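Local coordinates for protein MFP2b (Ascaris suum, PDB 2BJR) that enhances the polymerisation of major sperm protein (MSP) and so probably promotes the amoeboid motility of nematode sperm, at residues Q31-A36 against A129-A134; L121-P126 against N159-A164; D219-E224 against I337-T342. All blocks are in the same frame, centred on the assembly; numbering follows the deposited sequence.

Contact 1 (Q31-A36 against A129-A134); sequences QNMYVA and ALLGYA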
loop_
_atom_site.group_PDB
_atom_site.type_symbol
_atom_site.label_atom_id
_atom_site.label_comp_id
_atom_site.label_asym_id
_atom_site.label_seq_id
_atom_site.Cartn_x
_atom_site.Cartn_y
_atom_site.Cartn_z
ATOM N N GLN A 31 -3.683 2.812 -0.527
ATOM C CA GLN A 31 -2.586 2.250 -1.298
ATOM C C GLN A 31 -1.235 2.844 -0.952
ATOM O O GLN A 31 -0.238 2.142 -0.980
ATOM C CB GLN A 31 -2.842 2.413 -2.808
ATOM C CG GLN A 31 -1.874 1.615 -3.679
ATOM C CD GLN A 31 -2.046 0.088 -3.473
ATOM O OE1 GLN A 31 -3.148 -0.415 -3.665
ATOM N NE2 GLN A 31 -1.010 -0.598 -3.034
ATOM N N ASN A 32 -1.210 4.152 -0.633
ATOM C CA ASN A 32 0.043 4.862 -0.539
ATOM C C ASN A 32 -0.063 5.981 0.458
ATOM O O ASN A 32 0.120 7.152 0.117
ATOM C CB ASN A 32 0.425 5.370 -1.878
ATOM C CG ASN A 32 1.818 6.018 -1.921
ATOM O OD1 ASN A 32 2.699 5.672 -1.159
ATOM N ND2 ASN A 32 2.009 6.955 -2.883
HETATM N N MSE A 33 -0.436 5.614 1.664
HETATM C CA MSE A 33 -0.661 6.580 2.735
HETATM C C MSE A 33 -0.287 5.872 4.032
HETATM O O MSE A 33 -0.890 4.849 4.354
HETATM C CB MSE A 33 -2.118 7.050 2.754
HETATM C CG MSE A 33 -2.392 8.149 3.742
HETATM SE SE MSE A 33 -4.239 8.778 3.543
HETATM C CE MSE A 33 -4.024 9.471 1.659
ATOM N N TYR A 34 0.679 6.442 4.789
ATOM C CA TYR A 34 1.249 5.813 5.977
ATOM C C TYR A 34 1.145 6.766 7.176
ATOM O O TYR A 34 1.213 7.977 7.008
ATOM C CB TYR A 34 2.709 5.394 5.757
ATOM C CG TYR A 34 2.939 4.527 4.536
ATOM C CD1 TYR A 34 3.052 5.077 3.264
ATOM C CD2 TYR A 34 3.117 3.161 4.663
ATOM C CE1 TYR A 34 3.255 4.279 2.148
ATOM C CE2 TYR A 34 3.346 2.376 3.568
ATOM C CZ TYR A 34 3.425 2.917 2.340
ATOM O OH TYR A 34 3.716 2.091 1.300
ATOM N N VAL A 35 1.024 6.178 8.364
ATOM C CA VAL A 35 0.867 6.913 9.603
ATOM C C VAL A 35 2.208 7.550 9.961
ATOM O O VAL A 35 3.233 6.852 10.136
ATOM C CB VAL A 35 0.340 5.991 10.770
ATOM C CG1 VAL A 35 0.075 6.820 11.985
ATOM C CG2 VAL A 35 -0.934 5.288 10.343
ATOM N N ALA A 36 2.186 8.869 10.157
ATOM C CA ALA A 36 3.394 9.648 10.384
ATOM C C ALA A 36 3.249 10.592 11.543
ATOM O O ALA A 36 2.151 10.913 11.995
ATOM C CB ALA A 36 3.808 10.409 9.163
ATOM N N ALA A 129 -9.628 9.274 0.869
ATOM C CA ALA A 129 -9.346 9.353 2.320
ATOM C C ALA A 129 -8.199 10.297 2.623
ATOM O O ALA A 129 -7.255 10.434 1.828
ATOM C CB ALA A 129 -9.021 7.997 2.828
ATOM N N LEU A 130 -8.225 10.934 3.805
ATOM C CA LEU A 130 -7.063 11.647 4.279
ATOM C C LEU A 130 -6.833 11.230 5.718
ATOM O O LEU A 130 -7.769 11.090 6.472
ATOM C CB LEU A 130 -7.239 13.174 4.286
ATOM C CG LEU A 130 -7.079 14.006 3.030
ATOM C CD1 LEU A 130 -7.369 15.460 3.370
ATOM C CD2 LEU A 130 -5.740 13.816 2.325
ATOM N N LEU A 131 -5.571 11.083 6.041
ATOM C CA LEU A 131 -5.125 10.781 7.382
ATOM C C LEU A 131 -4.649 12.090 8.000
ATOM O O LEU A 131 -3.868 12.839 7.396
ATOM C CB LEU A 131 -4.032 9.716 7.287
ATOM C CG LEU A 131 -3.476 9.145 8.546
ATOM C CD1 LEU A 131 -4.486 8.328 9.355
ATOM C CD2 LEU A 131 -2.215 8.350 8.164
ATOM N N GLY A 132 -5.139 12.369 9.192
ATOM C CA GLY A 132 -4.750 13.563 9.947
ATOM C C GLY A 132 -4.574 13.252 11.429
ATOM O O GLY A 132 -4.303 12.105 11.788
ATOM N N TYR A 133 -4.783 14.237 12.281
ATOM C CA TYR A 133 -4.726 14.024 13.734
ATOM C C TYR A 133 -5.823 14.687 14.450
ATOM O O TYR A 133 -6.312 15.738 14.031
ATOM C CB TYR A 133 -3.375 14.396 14.347
ATOM C CG TYR A 133 -3.185 15.862 14.710
ATOM C CD1 TYR A 133 -3.417 16.314 16.012
ATOM C CD2 TYR A 133 -2.841 16.801 13.744
ATOM C CE1 TYR A 133 -3.267 17.676 16.368
ATOM C CE2 TYR A 133 -2.695 18.181 14.101
ATOM C CZ TYR A 133 -2.903 18.580 15.422
ATOM O OH TYR A 133 -2.750 19.914 15.751
ATOM N N ALA A 134 -6.205 14.055 15.554
ATOM C CA ALA A 134 -7.179 14.608 16.463
ATOM C C ALA A 134 -6.448 15.008 17.761
ATOM O O ALA A 134 -5.502 14.344 18.194
ATOM C CB ALA A 134 -8.256 13.653 16.734
#

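Contact 2 (L121-P126 against N159-A164); sequences LWSERP and NMLIIA. With SO4 (sulfate ion), chain E.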
loop_
_atom_site.group_PDB
_atom_site.type_symbol
_atom_site.label_atom_id
_atom_site.label_comp_id
_atom_site.label_asym_id
_atom_site.label_seq_id
_atom_site.Cartn_x
_atom_site.Cartn_y
_atom_site.Cartn_z
ATOM N N LEU A 121 -8.228 8.722 10.560
ATOM C CA LEU A 121 -8.448 8.506 9.132
ATOM C C LEU A 121 -9.876 8.817 8.741
ATOM O O LEU A 121 -10.815 8.171 9.158
ATOM C CB LEU A 121 -8.095 7.064 8.780
ATOM C CG LEU A 121 -8.236 6.748 7.296
ATOM C CD1 LEU A 121 -7.234 7.484 6.419
ATOM C CD2 LEU A 121 -8.066 5.259 7.140
ATOM N N TRP A 122 -10.016 9.830 7.905
ATOM C CA TRP A 122 -11.268 10.206 7.287
ATOM C C TRP A 122 -11.444 9.327 6.051
ATOM O O TRP A 122 -11.223 9.745 4.945
ATOM C CB TRP A 122 -11.232 11.691 6.937
ATOM C CG TRP A 122 -12.508 12.332 6.486
ATOM C CD1 TRP A 122 -13.738 11.745 6.306
ATOM C CD2 TRP A 122 -12.670 13.702 6.148
ATOM N NE1 TRP A 122 -14.639 12.668 5.836
ATOM C CE2 TRP A 122 -14.013 13.887 5.748
ATOM C CE3 TRP A 122 -11.805 14.802 6.129
ATOM C CZ2 TRP A 122 -14.507 15.133 5.334
ATOM C CZ3 TRP A 122 -12.286 16.017 5.725
ATOM C CH2 TRP A 122 -13.631 16.187 5.351
ATOM N N SER A 123 -11.852 8.095 6.292
ATOM C CA SER A 123 -11.862 7.046 5.294
ATOM C C SER A 123 -12.842 7.319 4.145
ATOM O O SER A 123 -12.570 6.958 2.987
ATOM C CB SER A 123 -12.214 5.677 5.964
ATOM O OG SER A 123 -13.178 5.819 7.047
ATOM N N GLU A 124 -13.974 7.916 4.471
ATOM C CA GLU A 124 -15.059 8.134 3.510
ATOM C C GLU A 124 -15.076 9.517 2.856
ATOM O O GLU A 124 -16.074 9.891 2.254
ATOM C CB GLU A 124 -16.403 7.861 4.183
ATOM C CG GLU A 124 -16.504 6.489 4.820
ATOM C CD GLU A 124 -16.291 5.370 3.829
ATOM O OE1 GLU A 124 -17.015 5.318 2.823
ATOM O OE2 GLU A 124 -15.390 4.532 4.042
ATOM N N ARG A 125 -13.986 10.274 2.972
ATOM C CA ARG A 125 -13.899 11.617 2.453
ATOM C C ARG A 125 -14.079 11.568 0.947
ATOM O O ARG A 125 -13.451 10.739 0.242
ATOM C CB ARG A 125 -12.550 12.219 2.775
ATOM C CG ARG A 125 -12.313 13.624 2.335
ATOM C CD ARG A 125 -10.929 14.057 2.659
ATOM N NE ARG A 125 -10.592 15.328 2.057
ATOM C CZ ARG A 125 -10.014 15.480 0.860
ATOM N NH1 ARG A 125 -9.670 14.460 0.094
ATOM N NH2 ARG A 125 -9.782 16.677 0.429
ATOM N N PRO A 126 -14.988 12.392 0.439
ATOM C CA PRO A 126 -15.172 12.424 -1.023
ATOM C C PRO A 126 -13.881 12.735 -1.735
ATOM O O PRO A 126 -13.163 13.693 -1.453
ATOM C CB PRO A 126 -16.263 13.505 -1.235
ATOM C CG PRO A 126 -17.036 13.437 0.046
ATOM C CD PRO A 126 -15.977 13.214 1.155
ATOM N N ASN A 159 -17.617 8.138 12.328
ATOM C CA ASN A 159 -17.243 6.978 11.510
ATOM C C ASN A 159 -15.806 7.035 11.003
ATOM O O ASN A 159 -15.364 6.134 10.286
ATOM C CB ASN A 159 -18.166 6.868 10.309
ATOM C CG ASN A 159 -19.649 6.796 10.691
ATOM O OD1 ASN A 159 -20.499 7.409 10.015
ATOM N ND2 ASN A 159 -19.953 6.094 11.762
HETATM N N MSE A 160 -15.063 8.074 11.354
HETATM C CA MSE A 160 -13.626 8.095 11.040
HETATM C C MSE A 160 -12.942 7.018 11.877
HETATM O O MSE A 160 -13.469 6.582 12.903
HETATM C CB MSE A 160 -13.045 9.491 11.330
HETATM C CG MSE A 160 -13.678 10.527 10.497
HETATM SE SE MSE A 160 -12.689 12.185 10.562
HETATM C CE MSE A 160 -13.977 13.337 9.628
ATOM N N LEU A 161 -11.770 6.584 11.447
ATOM C CA LEU A 161 -11.089 5.454 12.047
ATOM C C LEU A 161 -9.838 5.912 12.815
ATOM O O LEU A 161 -9.077 6.724 12.334
ATOM C CB LEU A 161 -10.696 4.461 10.965
ATOM C CG LEU A 161 -11.805 4.007 10.020
ATOM C CD1 LEU A 161 -11.214 3.041 9.001
ATOM C CD2 LEU A 161 -12.893 3.363 10.812
ATOM N N ILE A 162 -9.622 5.316 13.982
ATOM C CA ILE A 162 -8.427 5.495 14.815
ATOM C C ILE A 162 -7.848 4.129 15.141
ATOM O O ILE A 162 -8.534 3.097 14.952
ATOM C CB ILE A 162 -8.771 6.290 16.088
ATOM C CG1 ILE A 162 -9.790 5.549 16.966
ATOM C CG2 ILE A 162 -9.341 7.604 15.688
ATOM C CD1 ILE A 162 -9.989 6.110 18.393
ATOM N N ILE A 163 -6.577 4.110 15.539
ATOM C CA ILE A 163 -5.869 2.862 15.847
ATOM C C ILE A 163 -5.989 2.488 17.328
ATOM O O ILE A 163 -5.660 3.310 18.216
ATOM C CB ILE A 163 -4.398 2.976 15.471
ATOM C CG1 ILE A 163 -4.241 3.174 13.959
ATOM C CG2 ILE A 163 -3.635 1.775 15.914
ATOM C CD1 ILE A 163 -2.847 3.630 13.544
ATOM N N ALA A 164 -6.423 1.249 17.581
ATOM C CA ALA A 164 -6.361 0.639 18.928
ATOM C C ALA A 164 -5.237 -0.381 18.971
ATOM O O ALA A 164 -4.994 -1.122 18.004
ATOM C CB ALA A 164 -7.702 -0.039 19.266
HETATM S S SO4 E . -18.255 12.728 4.701
HETATM O O1 SO4 E . -17.653 11.857 5.718
HETATM O O2 SO4 E . -17.169 13.369 3.991
HETATM O O3 SO4 E . -19.077 11.857 3.830
HETATM O O4 SO4 E . -19.102 13.691 5.362
#

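Contact 3 (D219-E224 against I337-T342); sequences DTLPGE and IGYGGT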
loop_
_atom_site.group_PDB
_atom_site.type_symbol
_atom_site.label_atom_id
_atom_site.label_comp_id
_atom_site.label_asym_id
_atom_site.label_seq_id
_atom_site.Cartn_x
_atom_site.Cartn_y
_atom_site.Cartn_z
ATOM N N ASP A 219 9.320 -16.690 -21.397
ATOM C CA ASP A 219 10.256 -16.629 -22.538
ATOM C C ASP A 219 10.464 -15.157 -22.838
ATOM O O ASP A 219 9.685 -14.546 -23.567
ATOM C CB ASP A 219 9.652 -17.395 -23.714
ATOM C CG ASP A 219 10.440 -17.269 -25.010
ATOM O OD1 ASP A 219 11.627 -16.835 -25.047
ATOM O OD2 ASP A 219 9.890 -17.606 -26.083
ATOM N N THR A 220 11.467 -14.565 -22.188
ATOM C CA THR A 220 11.544 -13.108 -22.061
ATOM C C THR A 220 12.644 -12.457 -22.914
ATOM O O THR A 220 13.285 -13.101 -23.750
ATOM C CB THR A 220 11.612 -12.701 -20.569
ATOM O OG1 THR A 220 11.402 -11.286 -20.435
ATOM C CG2 THR A 220 12.986 -12.941 -19.949
ATOM N N LEU A 221 12.818 -11.161 -22.748
ATOM C CA LEU A 221 13.770 -10.413 -23.509
ATOM C C LEU A 221 15.208 -10.573 -23.022
ATOM O O LEU A 221 15.465 -10.912 -21.876
ATOM C CB LEU A 221 13.412 -8.944 -23.486
ATOM C CG LEU A 221 12.148 -8.606 -24.261
ATOM C CD1 LEU A 221 11.674 -7.197 -23.873
ATOM C CD2 LEU A 221 12.433 -8.684 -25.757
ATOM N N PRO A 222 16.157 -10.349 -23.921
ATOM C CA PRO A 222 17.580 -10.373 -23.546
ATOM C C PRO A 222 17.876 -9.451 -22.370
ATOM O O PRO A 222 17.445 -8.270 -22.344
ATOM C CB PRO A 222 18.286 -9.839 -24.817
ATOM C CG PRO A 222 17.414 -10.232 -25.926
ATOM C CD PRO A 222 15.983 -10.113 -25.362
ATOM N N GLY A 223 18.593 -9.999 -21.396
ATOM C CA GLY A 223 18.991 -9.285 -20.206
ATOM C C GLY A 223 17.992 -9.345 -19.064
ATOM O O GLY A 223 18.249 -8.859 -18.009
ATOM N N GLU A 224 16.851 -9.966 -19.264
ATOM C CA GLU A 224 15.858 -10.043 -18.215
ATOM C C GLU A 224 15.808 -11.425 -17.604
ATOM O O GLU A 224 15.991 -12.450 -18.289
ATOM C CB GLU A 224 14.494 -9.686 -18.798
ATOM C CG GLU A 224 14.435 -8.297 -19.392
ATOM C CD GLU A 224 14.656 -7.200 -18.373
ATOM O OE1 GLU A 224 14.193 -7.328 -17.239
ATOM O OE2 GLU A 224 15.338 -6.223 -18.698
ATOM N N ILE A 337 6.505 -1.017 -20.858
ATOM C CA ILE A 337 7.543 -1.612 -20.037
ATOM C C ILE A 337 8.712 -0.641 -19.992
ATOM O O ILE A 337 8.861 0.218 -20.891
ATOM C CB ILE A 337 8.045 -2.939 -20.618
ATOM C CG1 ILE A 337 8.429 -2.795 -22.110
ATOM C CG2 ILE A 337 7.057 -4.008 -20.414
ATOM C CD1 ILE A 337 9.248 -3.988 -22.646
ATOM N N GLY A 338 9.515 -0.770 -18.954
ATOM C CA GLY A 338 10.856 -0.254 -18.974
ATOM C C GLY A 338 11.740 -1.287 -19.633
ATOM O O GLY A 338 11.745 -2.431 -19.206
ATOM N N TYR A 339 12.477 -0.908 -20.672
ATOM C CA TYR A 339 13.420 -1.820 -21.289
ATOM C C TYR A 339 14.403 -1.079 -22.200
ATOM O O TYR A 339 14.043 -0.162 -22.874
ATOM C CB TYR A 339 12.679 -2.872 -22.109
ATOM C CG TYR A 339 13.600 -3.906 -22.696
ATOM C CD1 TYR A 339 14.048 -4.963 -21.928
ATOM C CD2 TYR A 339 14.037 -3.828 -24.019
ATOM C CE1 TYR A 339 14.920 -5.927 -22.444
ATOM C CE2 TYR A 339 14.924 -4.803 -24.554
ATOM C CZ TYR A 339 15.359 -5.848 -23.735
ATOM O OH TYR A 339 16.229 -6.823 -24.183
ATOM N N GLY A 340 15.654 -1.518 -22.221
ATOM C CA GLY A 340 16.619 -1.014 -23.171
ATOM C C GLY A 340 16.940 0.442 -23.001
ATOM O O GLY A 340 17.239 1.117 -23.977
ATOM N N GLY A 341 16.843 0.942 -21.785
ATOM C CA GLY A 341 17.126 2.345 -21.511
ATOM C C GLY A 341 16.018 3.313 -21.861
ATOM O O GLY A 341 16.235 4.517 -21.874
ATOM N N THR A 342 14.812 2.803 -22.118
ATOM C CA THR A 342 13.683 3.645 -22.420
ATOM C C THR A 342 12.358 3.030 -21.930
ATOM O O THR A 342 12.359 1.978 -21.285
ATOM C CB THR A 342 13.660 3.961 -23.945
ATOM O OG1 THR A 342 12.768 5.039 -24.177
ATOM C CG2 THR A 342 13.090 2.865 -24.740
#

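Contact 1 (Q31-A36 against A129-A134)
Met33, Val35 and Leu131 carry the apolar part of this buried contact. Met33 is present as selenomethionine, and its selenium lies against the foot of the Leu131 side chain, SE to CB 3.9 Å. Farther out, the Leu131 branch CD2 meets Val35 CG2 at 4.0 Å, the two side chains crossing at about a right angle. Because CG of Leu131 is anti to its own backbone N (chi1 -175°), the branched end is directed at the backbone of the facing strand: CD2 is 3.7 Å from Val35 CA and 3.6 Å from Tyr34 O.

Here the start of strand 34-40, with the loop residue before it, packs through side chains on the start of strand 130-135, so that a six-stranded and a four-stranded antiparallel sheet meet in the first cytosolic motility protein region. The nearest alpha carbons, those of Val35 and Leu131, are 7.5 Å apart. Such a spacing is too wide for backbone pairing, and side chains fill the gap. Pro119 and Leu121 of neighbouring strand 117-122 extend the same layer, touching Val35 and Leu131 respectively.

Polar backbone atoms meet the end of Met33. Its chain runs straight out from the backbone and then bends at the last torsion (chi3 -63°), which carries the methyl group to Ala129, CE to O 3.4 Å. The selenium also comes to 3.7 Å from Leu131 N, a buried amide with no hydrogen-bond partner in the model.

Hydrogen bonds of the 31-36 segment lead elsewhere. The Tyr34 side chain starts out away from 129-134, and its OH bonds to Asp197 OD1, while Gln31 NE2 bonds to Gln270 OE1; both partners lie in the second cytosolic motility protein region.

Contact 2 (L121-P126 against N159-A164)
Leu121 pairs with Leu161 as an antiparallel hydrogen-bonded pair, a single bridge that ties the edge strand 117-122 of a four-stranded sheet to the central strand 161-166 of a three-stranded one. Both bonds are nearly straight: Leu121 N to Leu161 O is 2.8 Å, with the donor in the carbonyl plane, and Leu161 N to Leu121 O is 2.9 Å. Leu121 O also receives a weak bond from Ser123 N, closing an inverse gamma turn centred on Trp122, and has Met160 CB packed 3.4 Å away.

The Trp122 indole is held between two side chains. Met160, a selenomethionine extended beyond CG, lays its methyl CE over one face, 3.6 Å from the centroid of the five-membered ring and 9° off its normal. This is a CH-pi contact; the selenium sits more obliquely, adding a Met-aromatic contact. Arg125 CB covers the opposite face, toward the rim.

Ser123 OG lies against the first residue of strand 161-166, 3.7 Å from Leu161 CG. The chain then folds through a type I turn from Trp122 to Arg125, whose NH1 bonds to Gly128 O. Pro126 CD touches a sulfate ion, probably from the crystallisation liquor, that lies at the indole edge. Trp122 NE1 donates to two of its oxygens, nearly straight to O1 at 3.1 Å and more bent to O2 at 3.2 Å.

Contact 3 (D219-E224 against I337-T342)
Tyr339 lies across the type II turn formed by Leu221 to Glu224, and it holds the tip of a beta hairpin against the loop before strand 229-235. The hairpin joins strands 334-339 and 342-347 through a type I' turn, Tyr339 to Thr342, with Gly340 and Gly341 at positive phi. A chi1 of -176° swings the Tyr339 ring away from the backbone N, so that the phenol extends from the strand end to the loop.

Leu221 packs on the ring. Its CD1 stands over the centre of one face, 3.7 Å from the centroid and 8° off the normal, a CH-pi contact, while CB sits nearer the hydroxyl end, 3.5 Å from CE1. The same CD1 meets Ile337 CD1 at 4.2 Å, extending the apolar patch to Ile324 of strand 322-329.

Glu224 runs past the ring in the opposite direction, OE2 coming to the edge 3.7 Å from CD1 of Tyr339. Its carboxylate is gripped by salt bridges to Arg243 and Arg263. Pro222 crosses the hydroxyl end at about a right angle, and its carbonyl fixes the hydroxyl: Tyr339 OH donates to Pro222 O at 2.6 Å, in the carbonyl plane and on a lone pair.

How the contacts relate
Contacts 1 and 2 are neighbours in the first cytosolic motility protein region, centres about 9 Å apart, and their segments alternate along the chain. Both use the four-stranded sheet, through the adjacent strands 130-135 and 117-122, joined by a probable hydrogen bond from Trp122 N to Leu130 O (2.9 Å). Contact 1 packs that sheet on the six-stranded one; contact 2 joins its outer strand to the three-stranded one. Contact 3 follows in the second such region, on the opposite side of the chain's centre, with its centre about 36 Å from that of contact 1 and 42 Å from that of contact 2. All three contacts are thus made within one region or the other, and they lie away from the zinc site.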